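Local coordinates for protein scribble homolog (Homo sapiens, PDB 6EEY) that probably acts as a cell-polarity scaffold and binds C-terminal PDZ ligands of the alpha1D-adrenergic receptor, a task its fourth PDZ domain probably shares, at residues 4-9 and 66-71. The protein carries 1 engineered substitution. Sequence-based numbering, arbitrary orientation.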
loop_
_atom_site.group_PDB
_atom_site.type_symbol
_atom_site.label_atom_id
_atom_site.label_comp_id
_atom_site.label_asym_id
_atom_site.label_seq_id
_atom_site.Cartn_x
_atom_site.Cartn_y
_atom_site.Cartn_z
ATOM N N LEU A 4 9.529 7.835 -7.719
ATOM C CA LEU A 4 8.087 7.798 -7.547
ATOM C C LEU A 4 7.433 7.288 -8.819
ATOM O O LEU A 4 7.720 7.784 -9.914
ATOM C CB LEU A 4 7.623 9.215 -7.258
ATOM C CG LEU A 4 6.184 9.358 -6.790
ATOM C CD1 LEU A 4 6.012 8.660 -5.481
ATOM C CD2 LEU A 4 5.843 10.823 -6.654
ATOM N N ARG A 5 6.573 6.280 -8.687
ATOM C CA ARG A 5 5.902 5.724 -9.853
ATOM C C ARG A 5 4.492 5.289 -9.488
ATOM O O ARG A 5 4.208 4.874 -8.358
ATOM C CB ARG A 5 6.706 4.588 -10.483
ATOM C CG ARG A 5 7.062 3.507 -9.525
ATOM C CD ARG A 5 8.402 2.888 -9.880
ATOM N NE ARG A 5 8.688 1.801 -8.951
ATOM C CZ ARG A 5 9.494 1.873 -7.898
ATOM N NH1 ARG A 5 10.157 2.986 -7.607
ATOM N NH2 ARG A 5 9.653 0.797 -7.146
ATOM N N GLU A 6 3.616 5.391 -10.469
ATOM C CA GLU A 6 2.218 5.031 -10.323
ATOM C C GLU A 6 1.992 3.788 -11.154
ATOM O O GLU A 6 2.372 3.758 -12.332
ATOM C CB GLU A 6 1.339 6.169 -10.835
ATOM C CG GLU A 6 -0.150 5.947 -10.595
ATOM C CD GLU A 6 -1.022 7.143 -10.980
ATOM O OE1 GLU A 6 -0.709 7.839 -11.954
ATOM O OE2 GLU A 6 -2.040 7.382 -10.300
ATOM N N LEU A 7 1.461 2.745 -10.531
ATOM C CA LEU A 7 1.216 1.481 -11.198
ATOM C C LEU A 7 -0.269 1.189 -11.173
ATOM O O LEU A 7 -0.920 1.348 -10.135
ATOM C CB LEU A 7 1.897 0.330 -10.487
ATOM C CG LEU A 7 3.414 0.400 -10.345
ATOM C CD1 LEU A 7 3.988 -0.962 -9.963
ATOM C CD2 LEU A 7 4.113 0.960 -11.568
ATOM N N CYS A 8 -0.792 0.767 -12.309
ATOM C CA CYS A 8 -2.170 0.326 -12.430
ATOM C C CYS A 8 -2.154 -1.180 -12.571
ATOM O O CYS A 8 -1.548 -1.705 -13.499
ATOM C CB CYS A 8 -2.845 0.971 -13.631
ATOM S SG CYS A 8 -4.563 0.504 -13.853
ATOM N N ILE A 9 -2.766 -1.868 -11.619
ATOM C CA ILE A 9 -2.667 -3.314 -11.497
ATOM C C ILE A 9 -4.032 -3.924 -11.730
ATOM O O ILE A 9 -5.012 -3.530 -11.099
ATOM C CB ILE A 9 -2.073 -3.706 -10.135
ATOM C CG1 ILE A 9 -0.642 -3.154 -10.067
ATOM C CG2 ILE A 9 -2.100 -5.195 -9.939
ATOM C CD1 ILE A 9 -0.049 -3.185 -8.685
ATOM N N VAL A 66 -3.203 4.980 -2.617
ATOM C CA VAL A 66 -3.966 3.912 -3.246
ATOM C C VAL A 66 -5.161 4.585 -3.888
ATOM O O VAL A 66 -5.862 5.357 -3.232
ATOM C CB VAL A 66 -4.428 2.875 -2.209
ATOM C CG1 VAL A 66 -5.300 1.805 -2.845
ATOM C CG2 VAL A 66 -3.237 2.214 -1.553
ATOM N N ASN A 67 -5.386 4.310 -5.160
ATOM C CA ASN A 67 -6.486 4.913 -5.910
ATOM C C ASN A 67 -6.535 6.426 -5.705
ATOM O O ASN A 67 -7.593 7.024 -5.460
ATOM C CB ASN A 67 -7.821 4.238 -5.604
ATOM C CG ASN A 67 -7.922 2.860 -6.235
ATOM O OD1 ASN A 67 -7.125 2.503 -7.103
ATOM N ND2 ASN A 67 -8.911 2.091 -5.828
ATOM N N GLN A 68 -5.352 7.033 -5.803
ATOM C CA GLN A 68 -5.151 8.474 -5.788
ATOM C C GLN A 68 -5.320 9.101 -4.429
ATOM O O GLN A 68 -5.327 10.324 -4.335
ATOM C CB GLN A 68 -6.069 9.220 -6.763
ATOM C CG GLN A 68 -6.201 8.568 -8.116
ATOM C CD GLN A 68 -4.911 8.568 -8.877
ATOM O OE1 GLN A 68 -4.148 9.528 -8.816
ATOM N NE2 GLN A 68 -4.652 7.487 -9.610
ATOM N N GLN A 69 -5.459 8.310 -3.373
ATOM C CA GLN A 69 -5.716 8.819 -2.034
ATOM C C GLN A 69 -4.515 8.573 -1.141
ATOM O O GLN A 69 -4.000 7.460 -1.067
ATOM C CB GLN A 69 -6.964 8.161 -1.473
ATOM C CG GLN A 69 -8.188 8.564 -2.279
ATOM C CD GLN A 69 -9.323 7.584 -2.166
ATOM O OE1 GLN A 69 -9.993 7.513 -1.136
ATOM N NE2 GLN A 69 -9.543 6.804 -3.225
ATOM N N SER A 70 -4.065 9.631 -0.486
ATOM C CA SER A 70 -2.926 9.543 0.400
ATOM C C SER A 70 -3.206 8.599 1.562
ATOM O O SER A 70 -4.280 8.618 2.175
ATOM C CB SER A 70 -2.605 10.929 0.958
ATOM O OG SER A 70 -1.565 10.860 1.910
ATOM N N LEU A 71 -2.222 7.783 1.890
ATOM C CA LEU A 71 -2.297 6.951 3.075
ATOM C C LEU A 71 -1.827 7.655 4.328
ATOM O O LEU A 71 -1.931 7.083 5.415
ATOM C CB LEU A 71 -1.471 5.686 2.892
ATOM C CG LEU A 71 -1.893 4.795 1.735
ATOM C CD1 LEU A 71 -1.129 3.502 1.808
ATOM C CD2 LEU A 71 -3.393 4.528 1.709
#
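The side-chain amide of Q68 gives a hydrogen to the carboxylate of E6, NE2 of Q68 standing 2.7 Å from OE2 of E6 with an N-H...O angle of 153°. The donor arrives almost head-on, nearly in line with the C-O bond of E6, while OE2 lies a little out of the amide plane. Carboxylate and amide planes are turned 62° apart, and the two side chains cross at about a right angle. OE1 of Q68 stays 3.4 Å from OE2 of E6; both are acceptors, so no bond forms between them. E6 reaches over with an extended chain, CG anti to the backbone N; Q68 instead bends at chi2 (-66°), which brings its amide round toward strand 5-10. The backbones remain well separated, CA of E6 lying 9.3 Å from CA of Q68, and this one polar link is exposed at the surface.

Q68 sits in a type I' turn running from V66 to Q69, the tight hairpin between strands 62-66 and 69-70. Two backbone bonds close it, N of Q69 to O of V66 and N of V66 to O of Q69, each 3.0 Å. Q69 adds a side-chain brace, its NE2 bonding O of N67 at 3.0 Å from above the carbonyl plane.

Strand 89-94 of the PDZ sheet runs between the partners, pairing with strand 5-10 on one side and 62-66 on the other. E6 and Q68 both touch T91, so their bond bridges this middle strand, while V66 and L71 pack on L82 of helix 76-83.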